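Long-range contact in integral membrane indolylacetylinositol arabinosyltransferase EmbC (Mycolicibacterium smegmatis, PDB 7BVE), which probably transfers arabinose units during the building of arabinan for the mycobacterial cell wall, and binds the drug ethambutol: residues A[987-995]-A[1036-1044]. Numbering follows the deposited sequence.
Sequences PKWRILPDR and DWGSLQRLT
With chi1 near -64°, Trp989 sets its CG opposite its own carbonyl carbon, and the six-membered ring of the indole comes back toward the neighbouring strand, touching it through CE3 and CZ3; Leu1040, whose CG lies opposite its backbone N, sends CD1 to meet it. Both belong to an antiparallel strand pair inside the mixed sheet of the EmbC C-terminal domain, where 1039-1045 runs between 989-992 and 1020-1029. The short axes lie 156° apart and approach to 4.8 Å. Four backbone bonds link the segments: Leu1043 N to Lys988 O and the reciprocal pair of Arg990 and Gln1041, which set the register, and Leu992 N to Ser1039 O. Of the reciprocal pair, Gln1041 N to Arg990 O measures 3.0 Å.

On the face carrying Trp989, Ile991, Leu1040 and Arg1042, the indole meets its neighbours obliquely: CZ3 of Trp989 is 3.5 Å from CG of Arg1042, and CE3 of Trp989 is 4.0 Å from CD1 of Leu1040. That same Leu1040 CD1 reaches Ile991 CG1 at 3.8 Å, so one methyl bridges two residues of the other strand. Ile991 also packs on Val961 and Leu963 of strand 961-963.

On the other face, which carries Arg990 and Gln1041, their side chains lie side by side and point the same way, with guanidinium and amide planes 77° apart. Gln1041 continues onto Pro1022 of the adjoining strand. Next to Ser1039, Gly1038 CA lies 3.4 Å from Pro993 O, a CA-H...O contact.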
loop_
_atom_site.group_PDB
_atom_site.type_symbol
_atom_site.label_atom_id
_atom_site.label_comp_id
_atom_site.label_asym_id
_atom_site.label_seq_id
_atom_site.Cartn_x
_atom_site.Cartn_y
_atom_site.Cartn_z
ATOM N N PRO A 987 -22.363 -30.599 -8.097
ATOM C CA PRO A 987 -22.678 -30.471 -6.676
ATOM C C PRO A 987 -24.148 -30.151 -6.443
ATOM O O PRO A 987 -24.899 -29.820 -7.358
ATOM C CB PRO A 987 -21.783 -29.316 -6.233
ATOM C CG PRO A 987 -21.577 -28.532 -7.424
ATOM C CD PRO A 987 -21.531 -29.483 -8.564
ATOM N N LYS A 988 -24.552 -30.266 -5.180
ATOM C CA LYS A 988 -25.920 -29.995 -4.775
ATOM C C LYS A 988 -26.049 -28.866 -3.774
ATOM O O LYS A 988 -27.157 -28.359 -3.592
ATOM C CB LYS A 988 -26.559 -31.249 -4.166
ATOM C CG LYS A 988 -26.710 -32.391 -5.124
ATOM C CD LYS A 988 -27.381 -33.569 -4.459
ATOM C CE LYS A 988 -27.426 -34.775 -5.383
ATOM N NZ LYS A 988 -28.315 -34.561 -6.555
ATOM N N TRP A 989 -24.963 -28.465 -3.122
ATOM C CA TRP A 989 -24.979 -27.461 -2.075
ATOM C C TRP A 989 -23.777 -26.557 -2.273
ATOM O O TRP A 989 -22.898 -26.839 -3.082
ATOM C CB TRP A 989 -24.938 -28.109 -0.687
ATOM C CG TRP A 989 -26.123 -28.961 -0.355
ATOM C CD1 TRP A 989 -26.220 -30.311 -0.477
ATOM C CD2 TRP A 989 -27.373 -28.520 0.172
ATOM N NE1 TRP A 989 -27.456 -30.736 -0.073
ATOM C CE2 TRP A 989 -28.182 -29.651 0.333
ATOM C CE3 TRP A 989 -27.885 -27.274 0.523
ATOM C CZ2 TRP A 989 -29.470 -29.573 0.828
ATOM C CZ3 TRP A 989 -29.153 -27.203 1.017
ATOM C CH2 TRP A 989 -29.937 -28.338 1.159
ATOM N N ARG A 990 -23.732 -25.464 -1.528
ATOM C CA ARG A 990 -22.559 -24.605 -1.514
ATOM C C ARG A 990 -22.466 -23.929 -0.156
ATOM O O ARG A 990 -23.471 -23.451 0.364
ATOM C CB ARG A 990 -22.617 -23.552 -2.614
ATOM C CG ARG A 990 -21.396 -22.692 -2.645
ATOM C CD ARG A 990 -21.502 -21.550 -3.593
ATOM N NE ARG A 990 -20.412 -20.620 -3.342
ATOM C CZ ARG A 990 -20.292 -19.431 -3.925
ATOM N NH1 ARG A 990 -21.202 -19.023 -4.791
ATOM N NH2 ARG A 990 -19.270 -18.649 -3.622
ATOM N N ILE A 991 -21.268 -23.890 0.419
ATOM C CA ILE A 991 -21.030 -23.251 1.707
ATOM C C ILE A 991 -20.059 -22.099 1.502
ATOM O O ILE A 991 -18.991 -22.281 0.913
ATOM C CB ILE A 991 -20.500 -24.257 2.744
ATOM C CG1 ILE A 991 -21.542 -25.339 2.989
ATOM C CG2 ILE A 991 -20.205 -23.579 4.044
ATOM C CD1 ILE A 991 -21.033 -26.509 3.733
ATOM N N LEU A 992 -20.428 -20.920 1.984
ATOM C CA LEU A 992 -19.676 -19.695 1.786
ATOM C C LEU A 992 -19.133 -19.190 3.117
ATOM O O LEU A 992 -19.589 -19.616 4.182
ATOM C CB LEU A 992 -20.554 -18.602 1.161
ATOM C CG LEU A 992 -21.072 -18.700 -0.268
ATOM C CD1 LEU A 992 -22.345 -19.509 -0.348
ATOM C CD2 LEU A 992 -21.287 -17.334 -0.818
ATOM N N PRO A 993 -18.139 -18.292 3.098
ATOM C CA PRO A 993 -17.801 -17.542 4.310
ATOM C C PRO A 993 -18.765 -16.394 4.556
ATOM O O PRO A 993 -19.786 -16.279 3.874
ATOM C CB PRO A 993 -16.393 -17.016 4.017
ATOM C CG PRO A 993 -15.887 -17.859 2.950
ATOM C CD PRO A 993 -17.053 -18.211 2.115
ATOM N N ASP A 994 -18.459 -15.530 5.523
ATOM C CA ASP A 994 -19.262 -14.331 5.726
ATOM C C ASP A 994 -19.069 -13.357 4.566
ATOM O O ASP A 994 -18.242 -13.564 3.678
ATOM C CB ASP A 994 -18.923 -13.670 7.057
ATOM C CG ASP A 994 -17.457 -13.311 7.183
ATOM O OD1 ASP A 994 -16.635 -13.772 6.367
ATOM O OD2 ASP A 994 -17.129 -12.527 8.098
ATOM N N ARG A 995 -19.823 -12.255 4.604
ATOM C CA ARG A 995 -19.949 -11.380 3.441
ATOM C C ARG A 995 -18.647 -10.653 3.128
ATOM O O ARG A 995 -18.260 -10.540 1.958
ATOM C CB ARG A 995 -21.080 -10.385 3.672
ATOM C CG ARG A 995 -21.351 -9.467 2.507
ATOM C CD ARG A 995 -22.488 -8.514 2.817
ATOM N NE ARG A 995 -22.182 -7.641 3.945
ATOM C CZ ARG A 995 -21.490 -6.510 3.850
ATOM N NH1 ARG A 995 -21.263 -5.781 4.931
ATOM N NH2 ARG A 995 -21.030 -6.107 2.675
ATOM N N ASP A 1036 -22.613 -13.501 11.959
ATOM C CA ASP A 1036 -22.527 -13.905 10.559
ATOM C C ASP A 1036 -21.443 -14.970 10.441
ATOM O O ASP A 1036 -20.257 -14.664 10.341
ATOM C CB ASP A 1036 -22.210 -12.699 9.687
ATOM C CG ASP A 1036 -22.438 -12.959 8.216
ATOM O OD1 ASP A 1036 -22.890 -14.065 7.856
ATOM O OD2 ASP A 1036 -22.161 -12.048 7.413
ATOM N N TRP A 1037 -21.854 -16.235 10.445
ATOM C CA TRP A 1037 -20.898 -17.321 10.288
ATOM C C TRP A 1037 -20.563 -17.598 8.831
ATOM O O TRP A 1037 -19.492 -18.140 8.547
ATOM C CB TRP A 1037 -21.441 -18.596 10.930
ATOM C CG TRP A 1037 -22.639 -19.158 10.239
ATOM C CD1 TRP A 1037 -23.933 -18.858 10.491
ATOM C CD2 TRP A 1037 -22.648 -20.127 9.185
ATOM N NE1 TRP A 1037 -24.753 -19.572 9.658
ATOM C CE2 TRP A 1037 -23.986 -20.358 8.845
ATOM C CE3 TRP A 1037 -21.648 -20.818 8.490
ATOM C CZ2 TRP A 1037 -24.355 -21.247 7.842
ATOM C CZ3 TRP A 1037 -22.016 -21.700 7.502
ATOM C CH2 TRP A 1037 -23.355 -21.909 7.186
ATOM N N GLY A 1038 -21.450 -17.253 7.920
ATOM C CA GLY A 1038 -21.367 -17.632 6.532
ATOM C C GLY A 1038 -22.773 -17.805 5.981
ATOM O O GLY A 1038 -23.716 -17.230 6.525
ATOM N N SER A 1039 -22.898 -18.605 4.925
ATOM C CA SER A 1039 -24.205 -18.863 4.345
ATOM C C SER A 1039 -24.196 -20.181 3.586
ATOM O O SER A 1039 -23.137 -20.717 3.281
ATOM C CB SER A 1039 -24.644 -17.718 3.428
ATOM O OG SER A 1039 -23.756 -17.534 2.353
ATOM N N LEU A 1040 -25.392 -20.689 3.304
ATOM C CA LEU A 1040 -25.623 -21.948 2.615
ATOM C C LEU A 1040 -26.546 -21.715 1.425
ATOM O O LEU A 1040 -27.444 -20.877 1.481
ATOM C CB LEU A 1040 -26.251 -22.967 3.565
ATOM C CG LEU A 1040 -26.570 -24.377 3.081
ATOM C CD1 LEU A 1040 -25.306 -25.122 2.743
ATOM C CD2 LEU A 1040 -27.369 -25.119 4.109
ATOM N N GLN A 1041 -26.317 -22.451 0.336
ATOM C CA GLN A 1041 -27.130 -22.334 -0.866
ATOM C C GLN A 1041 -27.513 -23.710 -1.385
ATOM O O GLN A 1041 -26.804 -24.691 -1.176
ATOM C CB GLN A 1041 -26.399 -21.575 -1.969
ATOM C CG GLN A 1041 -26.150 -20.135 -1.667
ATOM C CD GLN A 1041 -25.439 -19.439 -2.785
ATOM O OE1 GLN A 1041 -25.077 -20.058 -3.776
ATOM N NE2 GLN A 1041 -25.230 -18.144 -2.636
ATOM N N ARG A 1042 -28.650 -23.771 -2.074
ATOM C CA ARG A 1042 -29.035 -24.921 -2.884
ATOM C C ARG A 1042 -28.602 -24.650 -4.311
ATOM O O ARG A 1042 -28.651 -23.506 -4.763
ATOM C CB ARG A 1042 -30.542 -25.171 -2.853
ATOM C CG ARG A 1042 -31.058 -25.761 -1.587
ATOM C CD ARG A 1042 -32.562 -25.907 -1.592
ATOM N NE ARG A 1042 -33.208 -24.603 -1.534
ATOM C CZ ARG A 1042 -34.516 -24.410 -1.653
ATOM N NH1 ARG A 1042 -35.326 -25.443 -1.832
ATOM N NH2 ARG A 1042 -35.013 -23.182 -1.597
ATOM N N LEU A 1043 -28.186 -25.687 -5.017
ATOM C CA LEU A 1043 -27.835 -25.563 -6.422
ATOM C C LEU A 1043 -28.788 -26.422 -7.243
ATOM O O LEU A 1043 -28.837 -27.641 -7.067
ATOM C CB LEU A 1043 -26.382 -25.962 -6.650
ATOM C CG LEU A 1043 -25.349 -25.076 -5.958
ATOM C CD1 LEU A 1043 -23.965 -25.594 -6.222
ATOM C CD2 LEU A 1043 -25.451 -23.647 -6.391
ATOM N N THR A 1044 -29.546 -25.784 -8.127
ATOM C CA THR A 1044 -30.595 -26.429 -8.890
ATOM C C THR A 1044 -30.248 -26.392 -10.372
ATOM O O THR A 1044 -29.842 -25.336 -10.873
ATOM C CB THR A 1044 -31.934 -25.717 -8.655
ATOM O OG1 THR A 1044 -32.197 -25.640 -7.251
ATOM C CG2 THR A 1044 -33.071 -26.468 -9.319
#